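PDB 3ODN: dally-like protein from Drosophila melanogaster, which probably serves as the protein core of a heparan sulfate-bearing cell-surface proteoglycan of the glypican family, involved in Hedgehog signalling. Local coordinates for residues A[47-50]-A[51-54]; A[231-234]-A[235-238]; A[125-128]-A[129-133]; A[249-252]-A[253-257]; A[277-280]-A[281-285]. The protein carries 2 engineered substitutions. All blocks are in the same frame, centred on the assembly; numbering follows the deposited sequence.

Interaction 1. Residues A[47-50]-A[51-54]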
loop_
_atom_site.group_PDB
_atom_site.type_symbol
_atom_site.label_atom_id
_atom_site.label_comp_id
_atom_site.label_asym_id
_atom_site.label_seq_id
_atom_site.Cartn_x
_atom_site.Cartn_y
_atom_site.Cartn_z
ATOM N N THR A 47 -40.306 30.463 12.902
ATOM C CA THR A 47 -41.522 29.699 12.632
ATOM C C THR A 47 -41.185 28.200 12.509
ATOM O O THR A 47 -40.037 27.810 12.741
ATOM C CB THR A 47 -42.340 30.307 11.450
ATOM O OG1 THR A 47 -41.641 30.156 10.211
ATOM C CG2 THR A 47 -42.731 31.775 11.678
ATOM N N TYR A 48 -42.195 27.357 12.202
ATOM C CA TYR A 48 -42.011 25.923 12.004
ATOM C C TYR A 48 -41.246 25.730 10.681
ATOM O O TYR A 48 -40.245 25.007 10.657
ATOM C CB TYR A 48 -43.376 25.187 11.985
ATOM C CG TYR A 48 -43.295 23.703 11.663
ATOM C CD1 TYR A 48 -43.344 22.746 12.672
ATOM C CD2 TYR A 48 -43.199 23.257 10.347
ATOM C CE1 TYR A 48 -43.259 21.384 12.383
ATOM C CE2 TYR A 48 -43.086 21.900 10.046
ATOM C CZ TYR A 48 -43.129 20.966 11.067
ATOM O OH TYR A 48 -43.053 19.626 10.763
ATOM N N ASN A 49 -41.710 26.391 9.592
ATOM C CA ASN A 49 -41.083 26.274 8.271
ATOM C C ASN A 49 -39.767 27.049 8.062
ATOM O O ASN A 49 -39.054 26.790 7.085
ATOM C CB ASN A 49 -42.097 26.384 7.129
ATOM C CG ASN A 49 -43.000 25.170 7.075
ATOM O OD1 ASN A 49 -42.596 24.074 6.662
ATOM N ND2 ASN A 49 -44.224 25.320 7.564
ATOM N N MET A 50 -39.422 27.950 9.016
ATOM C CA MET A 50 -38.146 28.668 9.040
ATOM C C MET A 50 -37.092 27.628 9.461
ATOM O O MET A 50 -36.051 27.515 8.825
ATOM C CB MET A 50 -38.188 29.822 10.060
ATOM C CG MET A 50 -38.687 31.153 9.484
ATOM S SD MET A 50 -38.741 32.524 10.695
ATOM C CE MET A 50 -36.995 32.905 10.850
ATOM N N GLU A 51 -37.430 26.827 10.499
ATOM C CA GLU A 51 -36.659 25.742 11.105
ATOM C C GLU A 51 -36.473 24.586 10.099
ATOM O O GLU A 51 -35.397 23.971 10.051
ATOM C CB GLU A 51 -37.390 25.274 12.385
ATOM C CG GLU A 51 -36.769 24.103 13.137
ATOM C CD GLU A 51 -37.761 23.194 13.844
ATOM O OE1 GLU A 51 -38.722 22.717 13.191
ATOM O OE2 GLU A 51 -37.547 22.923 15.048
ATOM N N THR A 52 -37.517 24.305 9.291
ATOM C CA THR A 52 -37.474 23.274 8.251
ATOM C C THR A 52 -36.537 23.756 7.119
ATOM O O THR A 52 -35.782 22.944 6.577
ATOM C CB THR A 52 -38.905 22.856 7.831
ATOM O OG1 THR A 52 -39.640 22.474 9.000
ATOM C CG2 THR A 52 -38.921 21.708 6.834
ATOM N N ARG A 53 -36.543 25.089 6.819
ATOM C CA ARG A 53 -35.665 25.712 5.815
ATOM C C ARG A 53 -34.190 25.648 6.273
ATOM O O ARG A 53 -33.296 25.422 5.453
ATOM C CB ARG A 53 -36.074 27.173 5.542
ATOM C CG ARG A 53 -35.466 27.726 4.255
ATOM C CD ARG A 53 -35.621 29.224 4.120
ATOM N NE ARG A 53 -35.166 29.680 2.804
ATOM C CZ ARG A 53 -35.175 30.946 2.394
ATOM N NH1 ARG A 53 -35.606 31.911 3.199
ATOM N NH2 ARG A 53 -34.746 31.259 1.178
ATOM N N MET A 54 -33.957 25.841 7.587
ATOM C CA MET A 54 -32.643 25.817 8.237
ATOM C C MET A 54 -32.142 24.379 8.509
ATOM O O MET A 54 -31.001 24.196 8.922
ATOM C CB MET A 54 -32.687 26.664 9.522
ATOM C CG MET A 54 -32.780 28.156 9.243
ATOM S SD MET A 54 -33.106 29.185 10.696
ATOM C CE MET A 54 -31.829 30.423 10.469
#
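Tyr48 and Thr52 meet one turn apart at the very start of helix 48-106, and their polar atoms carry much of this contact. Among the hydrogen bonds, the carbonyl oxygen of Tyr48 is gripped twice by one residue. Thr52 N donates to Tyr48 O at 3.1 Å, with the donor in the carbonyl plane. Thr52 OG1 donates to the same Tyr48 O, also at 3.1 Å, but from 41° above that plane. The hydroxyl gets there because OG1 stands beside the backbone N of Thr52 (chi1 -54°), a position from which threonine can turn back on the preceding turn of a helix. Arg53 N to Asn49 O and Met54 N to Met50 O, each 3.0 Å long, continue the ladder.

Other contacts are van der Waals in kind. CE2 of Tyr48 approaches Thr52 OG1 to 3.6 Å; the ring leans this way because its CG lies beside the carbonyl carbon (chi1 175°), while the CG of Asn49 sits at the edge of the ring, in its plane. CB of Glu51 rests against Tyr48 O at 3.3 Å, and CG of Met54 lies near Met50 O.

Capping interactions hold the amino-terminal end of the helix. Met50 N donates weakly to Thr47 OG1 over 3.3 Å, and Thr47 N points at Met50 SD in a weak N-H...S bond. Thr47 suits the N-cap, since its short hydroxyl side chain can reach an amide that has no preceding turn to pair with. Together Thr47 and Met50 form a capping box, the motif that starts many helices, here with a methionine sulfur as the return acceptor and both bonds weak.

Interaction 2. Residues A[231-234]-A[235-238]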
loop_
_atom_site.group_PDB
_atom_site.type_symbol
_atom_site.label_atom_id
_atom_site.label_comp_id
_atom_site.label_asym_id
_atom_site.label_seq_id
_atom_site.Cartn_x
_atom_site.Cartn_y
_atom_site.Cartn_z
ATOM N N GLN A 231 -26.399 25.083 14.833
ATOM C CA GLN A 231 -26.070 26.115 13.858
ATOM C C GLN A 231 -27.002 27.310 13.789
ATOM O O GLN A 231 -26.525 28.445 13.809
ATOM C CB GLN A 231 -25.870 25.478 12.469
ATOM C CG GLN A 231 -25.286 26.418 11.417
ATOM C CD GLN A 231 -24.708 25.657 10.254
ATOM O OE1 GLN A 231 -23.496 25.500 10.128
ATOM N NE2 GLN A 231 -25.553 25.185 9.358
ATOM N N HIS A 232 -28.318 27.057 13.663
ATOM C CA HIS A 232 -29.340 28.075 13.429
ATOM C C HIS A 232 -30.273 28.466 14.585
ATOM O O HIS A 232 -30.990 29.461 14.443
ATOM C CB HIS A 232 -30.199 27.646 12.233
ATOM C CG HIS A 232 -29.426 27.300 11.002
ATOM N ND1 HIS A 232 -29.000 28.273 10.119
ATOM C CD2 HIS A 232 -29.065 26.086 10.526
ATOM C CE1 HIS A 232 -28.377 27.627 9.147
ATOM N NE2 HIS A 232 -28.381 26.309 9.354
ATOM N N CYS A 233 -30.306 27.688 15.691
ATOM C CA CYS A 233 -31.241 27.951 16.799
ATOM C C CYS A 233 -30.826 28.906 17.937
ATOM O O CYS A 233 -31.617 29.145 18.856
ATOM C CB CYS A 233 -31.893 26.669 17.313
ATOM S SG CYS A 233 -32.745 25.709 16.029
ATOM N N GLY A 234 -29.630 29.482 17.845
ATOM C CA GLY A 234 -29.159 30.495 18.790
ATOM C C GLY A 234 -29.935 31.767 18.510
ATOM O O GLY A 234 -30.467 32.404 19.422
ATOM N N ALA A 235 -30.093 32.051 17.203
ATOM C CA ALA A 235 -30.841 33.138 16.598
ATOM C C ALA A 235 -32.336 33.016 16.938
ATOM O O ALA A 235 -33.017 34.044 17.073
ATOM C CB ALA A 235 -30.634 33.110 15.094
ATOM N N CYS A 236 -32.826 31.760 17.140
ATOM C CA CYS A 236 -34.206 31.434 17.530
ATOM C C CYS A 236 -34.607 32.059 18.865
ATOM O O CYS A 236 -35.789 32.248 19.109
ATOM C CB CYS A 236 -34.419 29.929 17.557
ATOM S SG CYS A 236 -35.123 29.264 16.040
ATOM N N LYS A 237 -33.626 32.298 19.743
ATOM C CA LYS A 237 -33.794 32.891 21.056
ATOM C C LYS A 237 -33.320 34.367 21.039
ATOM O O LYS A 237 -33.147 34.981 22.099
ATOM C CB LYS A 237 -33.042 32.064 22.117
ATOM C CG LYS A 237 -33.666 30.712 22.443
ATOM C CD LYS A 237 -32.998 30.055 23.659
ATOM C CE LYS A 237 -33.710 30.350 24.967
ATOM N NZ LYS A 237 -33.161 29.557 26.101
ATOM N N GLY A 238 -33.129 34.909 19.826
ATOM C CA GLY A 238 -32.707 36.289 19.596
ATOM C C GLY A 238 -31.283 36.590 20.018
ATOM O O GLY A 238 -31.040 37.564 20.743
#
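His232, whose carbonyl oxygen touches CB of Ala235 at 3.7 Å, has one face of its imidazole covered by CG of Gln231, set toward the rim of the ring. The same side chain is also touched by Met54 and Ser58 of helix 48-106, so the histidine packs against that helix just past the end of helix 222-231.

Beyond the ring the chain coils tightly through Gly234, the one buried residue of the contact. Lys237 N donates to Gly234 O at 3.2 Å, reaching it from 57° above the carbonyl plane, and Gly238 N bonds to Ala235 O at 2.9 Å. The bond from Cys236 N to Cys233 O is weak, at 3.4 Å. Each links residues three apart. Gly238 accepts the positive phi (69°) that ends the coil.

CB of Cys236 presses on Cys233 O at 3.2 Å, and the CB atoms of the two cysteines lie 4.1 Å apart. Cys236 also bonds through its backbone to Cys45, while the amine of Lys237 turns away to His446 O. A Cys-Gly-Ala-Cys turn of this kind, following a short helix, belongs to the cysteine-rich end of the elongated glypican core.

Interaction 3. Residues A[125-128]-A[129-133]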
loop_
_atom_site.group_PDB
_atom_site.type_symbol
_atom_site.label_atom_id
_atom_site.label_comp_id
_atom_site.label_asym_id
_atom_site.label_seq_id
_atom_site.Cartn_x
_atom_site.Cartn_y
_atom_site.Cartn_z
ATOM N N LEU A 125 7.813 -11.945 -13.441
ATOM C CA LEU A 125 7.978 -10.807 -12.547
ATOM C C LEU A 125 7.017 -9.715 -12.968
ATOM O O LEU A 125 6.385 -9.120 -12.115
ATOM C CB LEU A 125 9.435 -10.305 -12.543
ATOM C CG LEU A 125 10.539 -11.332 -12.239
ATOM C CD1 LEU A 125 11.916 -10.762 -12.586
ATOM C CD2 LEU A 125 10.500 -11.811 -10.791
ATOM N N GLU A 126 6.869 -9.491 -14.291
ATOM C CA GLU A 126 5.914 -8.544 -14.879
ATOM C C GLU A 126 4.454 -8.970 -14.546
ATOM O O GLU A 126 3.689 -8.151 -14.031
ATOM C CB GLU A 126 6.131 -8.405 -16.399
ATOM C CG GLU A 126 7.069 -7.262 -16.764
ATOM C CD GLU A 126 8.010 -7.374 -17.962
ATOM O OE1 GLU A 126 7.877 -8.320 -18.776
ATOM O OE2 GLU A 126 8.882 -6.483 -18.091
ATOM N N THR A 127 4.108 -10.264 -14.783
ATOM C CA THR A 127 2.782 -10.825 -14.528
ATOM C C THR A 127 2.442 -10.748 -13.065
ATOM O O THR A 127 1.334 -10.321 -12.743
ATOM C CB THR A 127 2.638 -12.227 -15.127
ATOM O OG1 THR A 127 2.707 -12.116 -16.550
ATOM C CG2 THR A 127 1.327 -12.915 -14.722
ATOM N N TYR A 128 3.386 -11.146 -12.182
ATOM C CA TYR A 128 3.171 -11.033 -10.759
ATOM C C TYR A 128 2.739 -9.609 -10.404
ATOM O O TYR A 128 1.683 -9.439 -9.796
ATOM C CB TYR A 128 4.406 -11.431 -9.913
ATOM C CG TYR A 128 4.116 -11.212 -8.444
ATOM C CD1 TYR A 128 3.363 -12.130 -7.724
ATOM C CD2 TYR A 128 4.445 -10.009 -7.822
ATOM C CE1 TYR A 128 2.978 -11.878 -6.407
ATOM C CE2 TYR A 128 4.025 -9.726 -6.519
ATOM C CZ TYR A 128 3.300 -10.670 -5.815
ATOM O OH TYR A 128 2.901 -10.416 -4.534
ATOM N N PHE A 129 3.540 -8.583 -10.770
ATOM C CA PHE A 129 3.184 -7.203 -10.403
ATOM C C PHE A 129 1.805 -6.786 -10.901
ATOM O O PHE A 129 1.080 -6.086 -10.187
ATOM C CB PHE A 129 4.285 -6.200 -10.759
ATOM C CG PHE A 129 3.964 -4.797 -10.301
ATOM C CD1 PHE A 129 3.608 -3.807 -11.221
ATOM C CD2 PHE A 129 3.983 -4.465 -8.941
ATOM C CE1 PHE A 129 3.277 -2.512 -10.782
ATOM C CE2 PHE A 129 3.659 -3.166 -8.514
ATOM C CZ PHE A 129 3.310 -2.208 -9.434
ATOM N N ALA A 130 1.402 -7.323 -12.063
ATOM C CA ALA A 130 0.101 -7.075 -12.688
ATOM C C ALA A 130 -1.055 -7.874 -12.054
ATOM O O ALA A 130 -2.073 -7.282 -11.726
ATOM C CB ALA A 130 0.187 -7.373 -14.175
ATOM N N ASN A 131 -0.891 -9.212 -11.906
ATOM C CA ASN A 131 -1.878 -10.189 -11.423
ATOM C C ASN A 131 -1.714 -10.600 -9.963
ATOM O O ASN A 131 -2.709 -10.819 -9.287
ATOM C CB ASN A 131 -1.775 -11.490 -12.266
ATOM C CG ASN A 131 -2.191 -11.390 -13.709
ATOM O OD1 ASN A 131 -1.959 -10.393 -14.399
ATOM N ND2 ASN A 131 -2.762 -12.468 -14.219
ATOM N N GLY A 132 -0.479 -10.865 -9.544
ATOM C CA GLY A 132 -0.172 -11.372 -8.209
ATOM C C GLY A 132 -0.359 -12.874 -8.074
ATOM O O GLY A 132 -0.211 -13.418 -6.971
ATOM N N ARG A 133 -0.667 -13.551 -9.198
ATOM C CA ARG A 133 -0.972 -14.980 -9.273
ATOM C C ARG A 133 0.243 -15.901 -9.215
ATOM O O ARG A 133 0.163 -16.992 -8.637
ATOM C CB ARG A 133 -1.823 -15.281 -10.523
ATOM C CG ARG A 133 -3.283 -14.876 -10.359
ATOM C CD ARG A 133 -4.132 -15.210 -11.568
ATOM N NE ARG A 133 -5.525 -14.824 -11.341
ATOM C CZ ARG A 133 -6.042 -13.641 -11.663
ATOM N NH1 ARG A 133 -5.294 -12.721 -12.260
ATOM N NH2 ARG A 133 -7.313 -13.373 -11.397
#
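Tyr128 and Gly132 meet where helix 115-131 ends, and the last backbone amides there are satisfied by the carbonyls one turn back. Phe129 N donates to Leu125 O at 3.2 Å and Ala130 N to Glu126 O at 3.1 Å. The bond from Asn131 N to Thr127 O is shorter, 2.6 Å, and nearly straight at both ends: the N-H...O angle is 170° and the donor lies almost along the C=O axis. Gly132 N is also close to Tyr128 O, but its angle of 122° makes that bond weak, a sign that the helical ladder is giving out. Gly132 is the first residue to leave the helix, with a positive phi that glycine adopts without a side chain in the way. The carbonyls of Phe129 and Ala130 belong to the last helical turn, and Arg198 NH1 of helix 182-214 donates to Phe129 O and, more weakly, to Ala130 O.

This is a helix C-terminus in the all-helical glypican bundle, and its side chains divide accordingly. The ring of Tyr128, with CG anti to the backbone N (chi1 177°), folds along the chain so that CD1 comes within 3.6 Å of Gly132 CA; Val195 and Leu136 pack on it from other helices. Phe129 meets the ring of Phe88 on helix 48-106. Glu126 is paired by a salt bridge from OE1 to Arg96, and the hydroxyl of Thr127 bonds back to Lys123 O.

Interaction 4. Residues A[249-252]-A[253-257]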
loop_
_atom_site.group_PDB
_atom_site.type_symbol
_atom_site.label_atom_id
_atom_site.label_comp_id
_atom_site.label_asym_id
_atom_site.label_seq_id
_atom_site.Cartn_x
_atom_site.Cartn_y
_atom_site.Cartn_z
ATOM N N VAL A 249 -18.320 20.419 17.916
ATOM C CA VAL A 249 -17.480 19.218 17.766
ATOM C C VAL A 249 -18.248 17.947 18.131
ATOM O O VAL A 249 -18.272 17.023 17.314
ATOM C CB VAL A 249 -16.095 19.360 18.461
ATOM C CG1 VAL A 249 -15.382 18.015 18.612
ATOM C CG2 VAL A 249 -15.217 20.335 17.700
ATOM N N ASN A 250 -18.926 17.936 19.315
ATOM C CA ASN A 250 -19.763 16.838 19.822
ATOM C C ASN A 250 -20.912 16.546 18.891
ATOM O O ASN A 250 -21.178 15.371 18.631
ATOM C CB ASN A 250 -20.277 17.106 21.245
ATOM C CG ASN A 250 -19.386 16.592 22.359
ATOM O OD1 ASN A 250 -18.389 15.893 22.139
ATOM N ND2 ASN A 250 -19.736 16.910 23.592
ATOM N N VAL A 251 -21.557 17.596 18.342
ATOM C CA VAL A 251 -22.666 17.469 17.386
ATOM C C VAL A 251 -22.150 16.794 16.126
ATOM O O VAL A 251 -22.684 15.748 15.742
ATOM C CB VAL A 251 -23.390 18.823 17.106
ATOM C CG1 VAL A 251 -24.234 18.791 15.832
ATOM C CG2 VAL A 251 -24.223 19.264 18.305
ATOM N N ILE A 252 -21.070 17.342 15.527
ATOM C CA ILE A 252 -20.482 16.794 14.295
ATOM C C ILE A 252 -19.920 15.364 14.445
ATOM O O ILE A 252 -20.086 14.566 13.521
ATOM C CB ILE A 252 -19.628 17.825 13.495
ATOM C CG1 ILE A 252 -20.515 19.045 13.140
ATOM C CG2 ILE A 252 -19.074 17.207 12.205
ATOM C CD1 ILE A 252 -19.827 20.274 12.870
ATOM N N LYS A 253 -19.373 15.012 15.636
ATOM C CA LYS A 253 -18.922 13.645 15.947
ATOM C C LYS A 253 -20.135 12.662 15.906
ATOM O O LYS A 253 -20.019 11.557 15.371
ATOM C CB LYS A 253 -18.228 13.576 17.321
ATOM C CG LYS A 253 -16.802 14.100 17.349
ATOM C CD LYS A 253 -16.014 13.530 18.528
ATOM C CE LYS A 253 -14.666 14.182 18.706
ATOM N NZ LYS A 253 -13.740 13.932 17.559
ATOM N N GLY A 254 -21.282 13.098 16.440
ATOM C CA GLY A 254 -22.517 12.320 16.438
ATOM C C GLY A 254 -23.097 12.121 15.048
ATOM O O GLY A 254 -23.678 11.064 14.764
ATOM N N CYS A 255 -22.957 13.151 14.176
ATOM C CA CYS A 255 -23.395 13.124 12.773
ATOM C C CYS A 255 -22.584 12.089 12.007
ATOM O O CYS A 255 -23.150 11.261 11.286
ATOM C CB CYS A 255 -23.252 14.501 12.133
ATOM S SG CYS A 255 -24.472 15.712 12.688
ATOM N N LEU A 256 -21.253 12.140 12.170
ATOM C CA LEU A 256 -20.325 11.237 11.493
ATOM C C LEU A 256 -19.925 10.051 12.405
ATOM O O LEU A 256 -18.807 9.543 12.283
ATOM C CB LEU A 256 -19.068 12.004 10.997
ATOM C CG LEU A 256 -19.247 13.376 10.319
ATOM C CD1 LEU A 256 -17.980 14.189 10.410
ATOM C CD2 LEU A 256 -19.651 13.235 8.874
ATOM N N HIS A 257 -20.849 9.587 13.299
ATOM C CA HIS A 257 -20.591 8.447 14.200
ATOM C C HIS A 257 -20.497 7.135 13.403
ATOM O O HIS A 257 -20.033 6.106 13.906
ATOM C CB HIS A 257 -21.646 8.355 15.312
ATOM C CG HIS A 257 -21.213 7.507 16.469
ATOM N ND1 HIS A 257 -20.253 7.946 17.369
ATOM C CD2 HIS A 257 -21.609 6.263 16.826
ATOM C CE1 HIS A 257 -20.101 6.959 18.239
ATOM N NE2 HIS A 257 -20.899 5.927 17.955
#
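Ile252 and Leu256 lie side by side where helix 245-255 ends, Leu256 being the first residue beyond it; they point the same way, with Ile252 CG2 3.7 Å from Leu256 CD1. This is the closest of the apolar contacts. The methyl reaches forward because CG2 of Ile252 stands beside its own carbonyl carbon, leaving CG1 beside the backbone N (chi1 -58°). Val249 and Lys253 are paired in the same manner: the aliphatic CE of Lys253 runs alongside Val249 CG1 at 3.9 Å. A lysine suits this place, since its methylenes can cover a valine while the amine is carried further out. Val251 CG1 and Cys255 SG are more distant, at 4.4 Å. Leu62 of helix 48-106 packs on Ile252 and Cys255, and Leu227 and Met230 pack on Val251.

Backbone hydrogen bonds form an unbroken series of four. Lys253 N to Val249 O is the shortest, 2.8 Å; Gly254 N to Asn250 O measures 3.2 Å. Cys255 N reaches Val251 O at 3.0 Å, and Leu256 N closes the helix on Ile252 O. The carboxamide of Asn250 works outward instead: ND2 donates to Tyr451 OH and OD1 accepts from Thr456 N, which ties the helix to the loop that holds Tyr451 and Thr456.

The covalent link is the disulfide from Cys255 to Cys223. The chemistry is that of an apolar, largely buried helix end: Ile252 packs against Leu256 and against Leu62 of helix 48-106, and the disulfide fixes covalently to helix 222-231 what the aliphatic contacts hold by packing.

Interaction 5. Residues A[277-280]-A[281-285]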
loop_
_atom_site.group_PDB
_atom_site.type_symbol
_atom_site.label_atom_id
_atom_site.label_comp_id
_atom_site.label_asym_id
_atom_site.label_seq_id
_atom_site.Cartn_x
_atom_site.Cartn_y
_atom_site.Cartn_z
ATOM N N ALA A 277 6.289 1.037 3.763
ATOM C CA ALA A 277 7.144 2.072 3.133
ATOM C C ALA A 277 8.568 2.042 3.710
ATOM O O ALA A 277 9.556 2.221 2.984
ATOM C CB ALA A 277 6.540 3.449 3.341
ATOM N N GLU A 278 8.657 1.817 5.024
ATOM C CA GLU A 278 9.895 1.678 5.767
ATOM C C GLU A 278 10.703 0.472 5.214
ATOM O O GLU A 278 11.900 0.600 4.951
ATOM C CB GLU A 278 9.544 1.469 7.220
ATOM C CG GLU A 278 10.614 1.918 8.190
ATOM C CD GLU A 278 10.180 1.648 9.613
ATOM O OE1 GLU A 278 10.319 0.481 10.040
ATOM O OE2 GLU A 278 9.615 2.561 10.260
ATOM N N ARG A 279 10.027 -0.655 4.944
ATOM C CA ARG A 279 10.659 -1.850 4.364
ATOM C C ARG A 279 11.035 -1.632 2.923
ATOM O O ARG A 279 12.117 -2.015 2.510
ATOM C CB ARG A 279 9.755 -3.060 4.507
ATOM C CG ARG A 279 10.309 -4.034 5.504
ATOM C CD ARG A 279 9.210 -4.405 6.439
ATOM N NE ARG A 279 9.681 -5.260 7.528
ATOM C CZ ARG A 279 10.244 -4.812 8.645
ATOM N NH1 ARG A 279 10.454 -3.510 8.818
ATOM N NH2 ARG A 279 10.624 -5.661 9.586
ATOM N N LEU A 280 10.205 -0.930 2.176
ATOM C CA LEU A 280 10.505 -0.548 0.793
ATOM C C LEU A 280 11.683 0.417 0.660
ATOM O O LEU A 280 12.393 0.394 -0.346
ATOM C CB LEU A 280 9.262 0.029 0.117
ATOM C CG LEU A 280 8.193 -0.997 -0.216
ATOM C CD1 LEU A 280 6.980 -0.318 -0.768
ATOM C CD2 LEU A 280 8.720 -1.999 -1.181
ATOM N N LEU A 281 11.904 1.256 1.664
ATOM C CA LEU A 281 13.038 2.177 1.630
ATOM C C LEU A 281 14.253 1.535 2.244
ATOM O O LEU A 281 15.370 1.939 1.935
ATOM C CB LEU A 281 12.712 3.522 2.326
ATOM C CG LEU A 281 11.631 4.371 1.668
ATOM C CD1 LEU A 281 11.157 5.491 2.604
ATOM C CD2 LEU A 281 12.055 4.866 0.288
ATOM N N GLY A 282 14.010 0.557 3.119
ATOM C CA GLY A 282 15.017 -0.200 3.854
ATOM C C GLY A 282 15.302 -1.593 3.321
ATOM O O GLY A 282 15.661 -1.743 2.151
ATOM N N SER A 283 15.145 -2.617 4.200
ATOM C CA SER A 283 15.447 -4.032 3.970
ATOM C C SER A 283 14.793 -4.753 2.785
ATOM O O SER A 283 15.381 -5.724 2.315
ATOM C CB SER A 283 15.398 -4.854 5.262
ATOM O OG SER A 283 14.082 -5.128 5.715
ATOM N N PHE A 284 13.599 -4.302 2.298
ATOM C CA PHE A 284 12.959 -4.929 1.133
ATOM C C PHE A 284 13.072 -4.028 -0.098
ATOM O O PHE A 284 12.267 -4.160 -1.018
ATOM C CB PHE A 284 11.474 -5.318 1.405
ATOM C CG PHE A 284 11.115 -6.254 2.555
ATOM C CD1 PHE A 284 9.794 -6.370 2.995
ATOM C CD2 PHE A 284 12.100 -6.998 3.215
ATOM C CE1 PHE A 284 9.467 -7.208 4.067
ATOM C CE2 PHE A 284 11.771 -7.816 4.299
ATOM C CZ PHE A 284 10.457 -7.935 4.703
ATOM N N ASN A 285 14.054 -3.094 -0.124
ATOM C CA ASN A 285 14.221 -2.135 -1.234
ATOM C C ASN A 285 14.255 -2.872 -2.577
ATOM O O ASN A 285 15.190 -3.650 -2.822
ATOM C CB ASN A 285 15.467 -1.221 -1.042
ATOM C CG ASN A 285 15.651 -0.149 -2.115
ATOM O OD1 ASN A 285 16.361 -0.333 -3.095
ATOM N ND2 ASN A 285 15.030 1.004 -1.956
#
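Arg279 and Phe284 pack together where helix 260-281 breaks into a type I beta turn running from Gly282 to Asn285. The turn folds the chain back over the end of the helix. The aliphatic stem of Arg279 lies over one face of the Phe284 ring: CG is 3.6 Å from the ring centroid, a CH-pi contact 18° off the normal. Beyond it the guanidinium is steeply inclined to the ring, the two planes 78° apart, and any cation-pi attraction is long and weak. Arginine suits the site because its methylenes can shield a ring while the charged end leads on; NE makes a weak bond to Tyr496 O. The phenylalanine is put there by its own backbone as well, for Phe284 N donates to Arg279 O at 2.7 Å, a link between residues five apart. Its CG stands beside the backbone N (chi1 -57°), which swings the ring back over the arginine.

Leu280 holds the inner side. It packs on Thr197 and Tyr200 of helix 182-214, and its CD2 comes near Phe284 O at 4.2 Å. The regular ladder meanwhile ends with Leu281 N bonding to Ala277 O at 2.9 Å, followed by a weak bond from Gly282 N to Glu278 O. Asn285 works both ways: OD1 caps Met288 N at the next helix, while ND2 donates to Leu280 O at 3.1 Å, in the plane of that carbonyl.

All five interactions are local, each within one short piece of chain, but they differ in setting. Interactions 1 and 2 are surface contacts at the same end of the elongated core and touch through Met54 O and His232 CD2, with centres about 12 Å apart. Interaction 4, its centre about 19 Å from that of interaction 2, is buried and holds Cys255, one half of a disulfide. Interactions 3 and 5 are partly buried, nearer the centre of the chain, and both lie against helix 182-214. Interaction 1 begins a helix; 3, 4 and 5 end one. An arginine stem over an aromatic ring marks 5, aliphatic contact marks 4, and polar bonds with weak capping mark 1.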